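Local coordinates for uncharacterized protein (Nostoc punctiforme, PDB 2R3S) that probably acts as a dimeric O-methyltransferase, passing a methyl group from S-adenosylmethionine to a hydroxyl of a substrate not yet identified, at residues D271-S276 with Q329-Y334; V27-F32 with C49-R54; S103-N108 with E133-V138. All blocks are in the same frame, centred on the assembly; numbering follows the deposited sequence.

Contact 1 of 3, residues D271-S276 with Q329-Y334; sequences DFIPNS and QVIVAY
Gln329 opens its strand with three hydrogen bonds to the other segment, two from the backbone and one from the side chain. With Asp271 it forms an antiparallel hydrogen-bonded pair: Gln329 N gives to Asp271 O (2.9 Å), and Asp271 N gives in return to Gln329 O (3.1 Å). The side chain then reaches past the end of this pairing. Its CG lies beside the backbone N, and a bend at chi2 (80°) swings the carboxamide across to segment 271-276, where OE1 accepts from Ile273 N at 2.6 Å. That bond is nearly straight at hydrogen (169°), although the donor sits somewhat out of the carbonyl plane. A glutamine suits this place because its amide oxygen offers Ile273 N an acceptor where the chain has left strand 265-271 and backbone pairing has ended. Apolar contact joins in: Ile273 CD1 rests 3.6 Å from Gln329 CB. Val330 turns its side chain away from Ile273, toward Ile268 and Phe270 of strand 265-271. Ile331 comes back to the contact, its CG1 and CD1 both meeting Ile273 CD1 at 3.7 Å, and two branched aliphatic chains pack together in this buried corner. Asp271 directs OD1 to its own neighbour, Phe272 N, and to His243 ND1. Strand 329-334 lies between strands 265-271 and 317-321, the antiparallel insertion that marks the Rossmann-like fold of class I methyltransferases; helix 303-312 covers Ile331 through Phe303 and Tyr306, while Leu320 of strand 317-321 packs against Ile273.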
loop_
_atom_site.group_PDB
_atom_site.type_symbol
_atom_site.label_atom_id
_atom_site.label_comp_id
_atom_site.label_asym_id
_atom_site.label_seq_id
_atom_site.Cartn_x
_atom_site.Cartn_y
_atom_site.Cartn_z
ATOM N N ASP A 271 1.118 -20.580 -14.002
ATOM C CA ASP A 271 2.007 -19.675 -13.283
ATOM C C ASP A 271 1.866 -18.250 -13.818
ATOM O O ASP A 271 1.093 -18.013 -14.732
ATOM C CB ASP A 271 3.462 -20.185 -13.386
ATOM C CG ASP A 271 4.267 -20.003 -12.088
ATOM O OD1 ASP A 271 4.330 -18.863 -11.560
ATOM O OD2 ASP A 271 4.860 -21.011 -11.612
ATOM N N PHE A 272 2.579 -17.315 -13.194
ATOM C CA PHE A 272 2.664 -15.935 -13.653
ATOM C C PHE A 272 3.809 -15.860 -14.645
ATOM O O PHE A 272 4.974 -16.009 -14.252
ATOM C CB PHE A 272 2.992 -14.982 -12.492
ATOM C CG PHE A 272 1.879 -14.807 -11.524
ATOM C CD1 PHE A 272 0.789 -14.029 -11.844
ATOM C CD2 PHE A 272 1.912 -15.425 -10.289
ATOM C CE1 PHE A 272 -0.255 -13.866 -10.939
ATOM C CE2 PHE A 272 0.875 -15.269 -9.396
ATOM C CZ PHE A 272 -0.213 -14.485 -9.729
ATOM N N ILE A 273 3.485 -15.662 -15.918
ATOM C CA ILE A 273 4.517 -15.641 -16.954
ATOM C C ILE A 273 4.505 -14.268 -17.618
ATOM O O ILE A 273 3.713 -14.008 -18.513
ATOM C CB ILE A 273 4.335 -16.778 -18.003
ATOM C CG1 ILE A 273 4.153 -18.137 -17.300
ATOM C CG2 ILE A 273 5.555 -16.835 -18.909
ATOM C CD1 ILE A 273 3.653 -19.263 -18.223
ATOM N N PRO A 274 5.336 -13.358 -17.127
ATOM C CA PRO A 274 5.449 -12.063 -17.775
ATOM C C PRO A 274 5.996 -12.127 -19.196
ATOM O O PRO A 274 6.767 -13.052 -19.534
ATOM C CB PRO A 274 6.434 -11.309 -16.888
ATOM C CG PRO A 274 7.090 -12.324 -16.071
ATOM C CD PRO A 274 6.164 -13.451 -15.924
ATOM N N ASN A 275 5.622 -11.124 -20.000
ATOM C CA ASN A 275 6.268 -10.899 -21.298
ATOM C C ASN A 275 7.747 -10.662 -21.110
ATOM O O ASN A 275 8.207 -10.383 -19.997
ATOM C CB ASN A 275 5.624 -9.729 -22.040
ATOM C CG ASN A 275 4.159 -9.966 -22.328
ATOM O OD1 ASN A 275 3.755 -11.093 -22.598
ATOM N ND2 ASN A 275 3.340 -8.926 -22.196
ATOM N N SER A 276 8.494 -10.773 -22.203
ATOM C CA SER A 276 9.949 -10.616 -22.176
ATOM C C SER A 276 10.436 -9.263 -21.658
ATOM O O SER A 276 11.588 -9.134 -21.242
ATOM C CB SER A 276 10.495 -10.855 -23.593
ATOM O OG SER A 276 9.968 -9.907 -24.518
ATOM N N GLN A 329 -0.941 -17.705 -16.771
ATOM C CA GLN A 329 -0.635 -18.262 -18.096
ATOM C C GLN A 329 -0.267 -19.747 -17.970
ATOM O O GLN A 329 0.134 -20.184 -16.880
ATOM C CB GLN A 329 0.524 -17.481 -18.726
ATOM C CG GLN A 329 0.234 -15.998 -19.037
ATOM C CD GLN A 329 0.324 -15.039 -17.812
ATOM O OE1 GLN A 329 1.081 -15.250 -16.855
ATOM N NE2 GLN A 329 -0.446 -13.967 -17.875
ATOM N N VAL A 330 -0.414 -20.509 -19.065
ATOM C CA VAL A 330 -0.067 -21.957 -19.092
ATOM C C VAL A 330 1.077 -22.295 -20.086
ATOM O O VAL A 330 1.137 -21.735 -21.167
ATOM C CB VAL A 330 -1.321 -22.845 -19.349
ATOM C CG1 VAL A 330 -0.921 -24.233 -19.751
ATOM C CG2 VAL A 330 -2.232 -22.907 -18.107
ATOM N N ILE A 331 2.015 -23.156 -19.676
ATOM C CA ILE A 331 2.974 -23.804 -20.581
ATOM C C ILE A 331 2.701 -25.314 -20.610
ATOM O O ILE A 331 2.694 -25.951 -19.562
ATOM C CB ILE A 331 4.429 -23.586 -20.121
ATOM C CG1 ILE A 331 4.800 -22.115 -20.229
ATOM C CG2 ILE A 331 5.413 -24.410 -20.937
ATOM C CD1 ILE A 331 6.080 -21.784 -19.544
ATOM N N VAL A 332 2.458 -25.886 -21.788
ATOM C CA VAL A 332 2.436 -27.342 -21.955
ATOM C C VAL A 332 3.783 -27.814 -22.494
ATOM O O VAL A 332 4.251 -27.300 -23.516
ATOM C CB VAL A 332 1.332 -27.796 -22.890
ATOM C CG1 VAL A 332 1.349 -29.315 -23.038
ATOM C CG2 VAL A 332 -0.035 -27.288 -22.365
ATOM N N ALA A 333 4.420 -28.737 -21.771
ATOM C CA ALA A 333 5.658 -29.388 -22.194
ATOM C C ALA A 333 5.351 -30.836 -22.578
ATOM O O ALA A 333 4.457 -31.450 -22.005
ATOM C CB ALA A 333 6.694 -29.348 -21.124
ATOM N N TYR A 334 6.100 -31.347 -23.561
ATOM C CA TYR A 334 5.926 -32.692 -24.121
ATOM C C TYR A 334 7.230 -33.414 -23.919
ATOM O O TYR A 334 8.300 -32.855 -24.183
ATOM C CB TYR A 334 5.601 -32.620 -25.614
ATOM C CG TYR A 334 4.333 -31.870 -25.881
ATOM C CD1 TYR A 334 4.322 -30.472 -25.939
ATOM C CD2 TYR A 334 3.129 -32.543 -26.037
ATOM C CE1 TYR A 334 3.123 -29.753 -26.163
ATOM C CE2 TYR A 334 1.940 -31.858 -26.259
ATOM C CZ TYR A 334 1.939 -30.458 -26.329
ATOM O OH TYR A 334 0.743 -29.782 -26.565
#

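Contact 2 of 3, residues V27-F32 with C49-R54; sequences VELNVF and CQTSER
Cys49 leans its side chain against the turn at Leu29, where one helix ends and the next is about to begin. Its CB lies 3.6 Å from Leu29 O. With chi1 at -55°, SG stands anti to the carbonyl carbon and carries on over the same turn, 3.4 Å from Leu29 O and 4.1 Å from Val31 CA. A side chain as small as cysteine fits against this turn. The two backbones are also joined by a water that donates to Leu29 O (2.8 Å) and to Cys49 O (2.9 Å). Asn30 closes helix 17-28 in a Schellman motif, with the positive phi that asparagine adopts readily, while its OD1 accepts from Arg88. Further along, Leu29 CD1 meets Thr51 CG2 at 3.9 Å; threonine suits the spot because its methyl faces the leucine while OG1 donates to Ser52 O. The contact thus ties the turn between helices 17-28 and 31-35 to the turn between helices 42-49 and 53-65 of the dimerisation domain. Met56 of helix 53-65 packs on Val31, Cys49 and Thr51, and Val117 and Leu118 of the second subunit cover Leu29 and Thr51, respectively.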
loop_
_atom_site.group_PDB
_atom_site.type_symbol
_atom_site.label_atom_id
_atom_site.label_comp_id
_atom_site.label_asym_id
_atom_site.label_seq_id
_atom_site.Cartn_x
_atom_site.Cartn_y
_atom_site.Cartn_z
ATOM N N VAL A 27 -13.182 -5.585 5.407
ATOM C CA VAL A 27 -13.490 -7.004 5.269
ATOM C C VAL A 27 -13.710 -7.677 6.620
ATOM O O VAL A 27 -14.685 -8.429 6.803
ATOM C CB VAL A 27 -12.396 -7.764 4.462
ATOM C CG1 VAL A 27 -12.591 -9.251 4.620
ATOM C CG2 VAL A 27 -12.463 -7.368 2.987
ATOM N N GLU A 28 -12.796 -7.416 7.550
ATOM C CA GLU A 28 -12.887 -7.947 8.897
ATOM C C GLU A 28 -14.160 -7.496 9.598
ATOM O O GLU A 28 -14.697 -8.219 10.398
ATOM C CB GLU A 28 -11.695 -7.510 9.741
ATOM C CG GLU A 28 -10.413 -8.138 9.326
ATOM C CD GLU A 28 -9.235 -7.745 10.180
ATOM O OE1 GLU A 28 -9.262 -6.710 10.874
ATOM O OE2 GLU A 28 -8.248 -8.465 10.089
ATOM N N LEU A 29 -14.646 -6.303 9.294
ATOM C CA LEU A 29 -15.846 -5.786 9.948
ATOM C C LEU A 29 -17.127 -6.108 9.188
ATOM O O LEU A 29 -18.203 -5.763 9.632
ATOM C CB LEU A 29 -15.723 -4.276 10.156
ATOM C CG LEU A 29 -14.671 -3.830 11.168
ATOM C CD1 LEU A 29 -14.575 -2.302 11.192
ATOM C CD2 LEU A 29 -15.009 -4.378 12.532
ATOM N N ASN A 30 -17.012 -6.783 8.051
ATOM C CA ASN A 30 -18.160 -7.148 7.229
ATOM C C ASN A 30 -18.927 -5.952 6.660
ATOM O O ASN A 30 -20.113 -6.050 6.369
ATOM C CB ASN A 30 -19.101 -8.073 7.993
ATOM C CG ASN A 30 -18.681 -9.522 7.924
ATOM O OD1 ASN A 30 -17.587 -9.850 7.463
ATOM N ND2 ASN A 30 -19.562 -10.406 8.396
ATOM N N VAL A 31 -18.238 -4.842 6.432
ATOM C CA VAL A 31 -18.922 -3.632 6.019
ATOM C C VAL A 31 -19.736 -3.868 4.745
ATOM O O VAL A 31 -20.877 -3.435 4.645
ATOM C CB VAL A 31 -17.953 -2.466 5.789
ATOM C CG1 VAL A 31 -18.716 -1.283 5.268
ATOM C CG2 VAL A 31 -17.175 -2.116 7.089
ATOM N N PHE A 32 -19.144 -4.537 3.769
ATOM C CA PHE A 32 -19.801 -4.724 2.454
ATOM C C PHE A 32 -21.035 -5.621 2.531
ATOM O O PHE A 32 -21.988 -5.414 1.806
ATOM C CB PHE A 32 -18.815 -5.327 1.459
ATOM C CG PHE A 32 -17.539 -4.585 1.365
ATOM C CD1 PHE A 32 -17.488 -3.352 0.732
ATOM C CD2 PHE A 32 -16.375 -5.096 1.931
ATOM C CE1 PHE A 32 -16.276 -2.639 0.646
ATOM C CE2 PHE A 32 -15.164 -4.396 1.835
ATOM C CZ PHE A 32 -15.122 -3.177 1.186
ATOM N N CYS A 49 -22.389 -3.311 12.343
ATOM C CA CYS A 49 -21.049 -3.858 12.488
ATOM C C CYS A 49 -20.456 -3.665 13.883
ATOM O O CYS A 49 -19.355 -4.108 14.133
ATOM C CB CYS A 49 -20.098 -3.243 11.443
ATOM S SG CYS A 49 -20.653 -3.414 9.698
ATOM N N GLN A 50 -21.175 -2.981 14.764
ATOM C CA GLN A 50 -20.789 -2.851 16.165
ATOM C C GLN A 50 -19.475 -2.055 16.308
ATOM O O GLN A 50 -18.520 -2.506 16.939
ATOM C CB GLN A 50 -20.723 -4.249 16.834
ATOM C CG GLN A 50 -22.107 -5.000 16.920
ATOM C CD GLN A 50 -21.944 -6.462 17.343
ATOM O OE1 GLN A 50 -21.066 -7.167 16.844
ATOM N NE2 GLN A 50 -22.771 -6.916 18.263
ATOM N N THR A 51 -19.448 -0.864 15.711
ATOM C CA THR A 51 -18.264 -0.000 15.740
ATOM C C THR A 51 -18.712 1.390 16.227
ATOM O O THR A 51 -19.893 1.627 16.346
ATOM C CB THR A 51 -17.620 0.149 14.316
ATOM O OG1 THR A 51 -18.465 0.953 13.488
ATOM C CG2 THR A 51 -17.404 -1.177 13.607
ATOM N N SER A 52 -17.788 2.320 16.460
ATOM C CA SER A 52 -18.168 3.724 16.657
ATOM C C SER A 52 -18.699 4.265 15.333
ATOM O O SER A 52 -18.343 3.751 14.251
ATOM C CB SER A 52 -16.959 4.546 17.047
ATOM O OG SER A 52 -16.069 4.620 15.936
ATOM N N GLU A 53 -19.528 5.303 15.412
ATOM C CA GLU A 53 -20.102 5.921 14.210
ATOM C C GLU A 53 -19.027 6.686 13.481
ATOM O O GLU A 53 -18.926 6.605 12.256
ATOM C CB GLU A 53 -21.256 6.881 14.531
ATOM C CG GLU A 53 -21.996 7.459 13.271
ATOM C CD GLU A 53 -21.415 8.779 12.698
ATOM O OE1 GLU A 53 -20.800 9.565 13.449
ATOM O OE2 GLU A 53 -21.603 9.052 11.487
ATOM N N ARG A 54 -18.225 7.441 14.226
ATOM C CA ARG A 54 -17.204 8.264 13.592
ATOM C C ARG A 54 -16.203 7.390 12.891
ATOM O O ARG A 54 -15.744 7.739 11.818
ATOM C CB ARG A 54 -16.538 9.261 14.544
ATOM C CG ARG A 54 -15.552 8.708 15.537
ATOM C CD ARG A 54 -15.247 9.751 16.610
ATOM N NE ARG A 54 -14.606 10.920 16.032
ATOM C CZ ARG A 54 -13.339 10.975 15.635
ATOM N NH1 ARG A 54 -12.521 9.945 15.803
ATOM N NH2 ARG A 54 -12.882 12.090 15.094
HETATM O O HOH W 1 -18.764 -6.297 12.348
#

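Contact 3 of 3, residues S103-N108 with E133-V138; sequences SPMITN and EHPVWV
Met105 and Val136 bring together two capped helix starts, those of helices 104-107 and 136-143. On one side Ser103 OG accepts from Met105 N; on the other, His134 ND1 accepts from Val136 N at 3.2 Å, the donor lying almost in the ring plane. Between the caps the packing is apolar. Val136 chi1 (80°) puts CG1 between the backbone N and the carbonyl carbon, which turns CG2 onto Met105 CB at 3.6 Å and Ile106 CG1 at 3.8 Å. Met105, deposited as selenomethionine, has two conformers. In the one described, SE lies 3.7 Å from Pro135 CG and 3.8 Å from His134 CE1, selenium standing in for the methionine sulfur in a Met-aromatic contact at the ring edge; the CB packing is firmer than these. Methionine is long and flexible enough to reach both rings. Tyr17 of the second subunit packs on Ile106. Replacing His134 by an alanine would probably leave Val136 N without its cap and open a gap beside Met105. Since ND1 serves as acceptor, a neutral ring probably carries its proton on NE2, its polar edge capping one helix while CE1 joins the apolar cluster.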
loop_
_atom_site.group_PDB
_atom_site.type_symbol
_atom_site.label_atom_id
_atom_site.label_comp_id
_atom_site.label_asym_id
_atom_site.label_seq_id
_atom_site.Cartn_x
_atom_site.Cartn_y
_atom_site.Cartn_z
ATOM N N SER A 103 -1.508 -12.158 5.476
ATOM C CA SER A 103 -0.843 -12.905 6.540
ATOM C C SER A 103 0.499 -12.288 6.831
ATOM O O SER A 103 1.248 -11.958 5.912
ATOM C CB SER A 103 -0.583 -14.361 6.148
ATOM O OG SER A 103 0.198 -14.990 7.158
ATOM N N PRO A 104 0.830 -12.124 8.115
ATOM C CA PRO A 104 2.159 -11.574 8.408
ATOM C C PRO A 104 3.265 -12.448 7.850
ATOM O O PRO A 104 4.347 -11.966 7.590
ATOM C CB PRO A 104 2.210 -11.499 9.929
ATOM C CG PRO A 104 0.991 -12.201 10.447
ATOM C CD PRO A 104 0.012 -12.355 9.319
HETATM N N MSE A 105 2.969 -13.716 7.619
HETATM C CA MSE A 105 3.907 -14.660 7.033
HETATM C C MSE A 105 4.267 -14.254 5.598
HETATM O O MSE A 105 5.315 -14.606 5.089
HETATM C CB MSE A 105 3.301 -16.072 7.080
HETATM C CG MSE A 105 2.888 -16.506 8.501
HETATM SE SE MSE A 105 2.211 -18.323 8.697
HETATM C CE MSE A 105 0.284 -17.989 8.550
ATOM N N ILE A 106 3.380 -13.502 4.956
ATOM C CA ILE A 106 3.642 -12.916 3.630
ATOM C C ILE A 106 4.100 -11.452 3.749
ATOM O O ILE A 106 5.129 -11.090 3.199
ATOM C CB ILE A 106 2.401 -13.031 2.721
ATOM C CG1 ILE A 106 2.112 -14.507 2.423
ATOM C CG2 ILE A 106 2.616 -12.274 1.414
ATOM C CD1 ILE A 106 3.352 -15.254 1.778
ATOM N N THR A 107 3.352 -10.623 4.483
ATOM C CA THR A 107 3.614 -9.175 4.543
ATOM C C THR A 107 4.935 -8.789 5.239
ATOM O O THR A 107 5.505 -7.746 4.927
ATOM C CB THR A 107 2.449 -8.373 5.221
ATOM O OG1 THR A 107 2.391 -8.699 6.608
ATOM C CG2 THR A 107 1.076 -8.644 4.568
ATOM N N ASN A 108 5.412 -9.617 6.170
ATOM C CA ASN A 108 6.708 -9.411 6.817
ATOM C C ASN A 108 7.895 -9.345 5.860
ATOM O O ASN A 108 8.822 -8.626 6.147
ATOM C CB ASN A 108 7.023 -10.495 7.835
ATOM C CG ASN A 108 6.278 -10.325 9.130
ATOM O OD1 ASN A 108 5.599 -9.318 9.372
ATOM N ND2 ASN A 108 6.395 -11.340 9.985
ATOM N N GLU A 133 7.158 -27.520 5.480
ATOM C CA GLU A 133 5.831 -27.463 6.066
ATOM C C GLU A 133 5.438 -26.087 6.623
ATOM O O GLU A 133 4.759 -25.995 7.658
ATOM C CB GLU A 133 5.715 -28.542 7.133
ATOM C CG GLU A 133 6.121 -29.915 6.603
ATOM C CD GLU A 133 5.921 -31.027 7.625
ATOM O OE1 GLU A 133 6.653 -31.015 8.639
ATOM O OE2 GLU A 133 5.047 -31.903 7.404
ATOM N N HIS A 134 5.843 -25.016 5.936
ATOM C CA HIS A 134 5.521 -23.675 6.388
ATOM C C HIS A 134 3.992 -23.549 6.394
ATOM O O HIS A 134 3.331 -23.960 5.421
ATOM C CB HIS A 134 6.153 -22.624 5.474
ATOM C CG HIS A 134 6.205 -21.249 6.075
ATOM N ND1 HIS A 134 5.073 -20.548 6.427
ATOM C CD2 HIS A 134 7.253 -20.452 6.386
ATOM C CE1 HIS A 134 5.422 -19.380 6.934
ATOM N NE2 HIS A 134 6.742 -19.300 6.930
ATOM N N PRO A 135 3.410 -23.046 7.507
ATOM C CA PRO A 135 1.945 -23.009 7.623
ATOM C C PRO A 135 1.232 -22.003 6.711
ATOM O O PRO A 135 0.016 -22.067 6.572
ATOM C CB PRO A 135 1.725 -22.658 9.094
ATOM C CG PRO A 135 2.942 -21.893 9.480
ATOM C CD PRO A 135 4.069 -22.547 8.733
ATOM N N VAL A 136 1.973 -21.087 6.095
ATOM C CA VAL A 136 1.381 -20.137 5.165
ATOM C C VAL A 136 0.710 -20.861 3.972
ATOM O O VAL A 136 -0.197 -20.313 3.362
ATOM C CB VAL A 136 2.391 -19.032 4.725
ATOM C CG1 VAL A 136 3.359 -19.521 3.614
ATOM C CG2 VAL A 136 1.639 -17.764 4.332
ATOM N N TRP A 137 1.112 -22.100 3.704
ATOM C CA TRP A 137 0.575 -22.870 2.576
ATOM C C TRP A 137 -0.726 -23.565 2.911
ATOM O O TRP A 137 -1.532 -23.817 2.011
ATOM C CB TRP A 137 1.648 -23.800 1.974
ATOM C CG TRP A 137 2.831 -22.973 1.546
ATOM C CD1 TRP A 137 4.117 -23.076 2.010
ATOM C CD2 TRP A 137 2.831 -21.853 0.625
ATOM N NE1 TRP A 137 4.903 -22.101 1.447
ATOM C CE2 TRP A 137 4.144 -21.331 0.606
ATOM C CE3 TRP A 137 1.852 -21.249 -0.184
ATOM C CZ2 TRP A 137 4.502 -20.237 -0.187
ATOM C CZ3 TRP A 137 2.214 -20.151 -0.971
ATOM C CH2 TRP A 137 3.517 -19.658 -0.960
ATOM N N VAL A 138 -0.985 -23.780 4.207
ATOM C CA VAL A 138 -2.319 -24.171 4.660
ATOM C C VAL A 138 -3.263 -22.987 4.490
ATOM O O VAL A 138 -4.368 -23.164 3.980
ATOM C CB VAL A 138 -2.304 -24.713 6.110
ATOM C CG1 VAL A 138 -3.729 -25.143 6.600
ATOM C CG2 VAL A 138 -1.324 -25.866 6.204
#

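Overall arrangement
Along the chain the contacts follow in series: contact 2, contact 3, then contact 1. Contact 2 belongs to the helical dimerisation domain, contact 1 to the seven-stranded sheet of the O-methyltransferase domain, and contact 3 comes between them in sequence, joining the helix 104-107 region to the start of helix 136-143. The centres of contacts 1 and 2 are 41 Å apart, on opposite sides of the chain's centre, while contact 3 lies about 25 Å from contact 1 and about 26 Å from contact 2, centre to centre. None touches another. Contacts 2 and 3 both meet the second subunit, whereas contact 1 does not, consistent with a dimer in which the N-terminal region of one subunit packs on other parts of its mate.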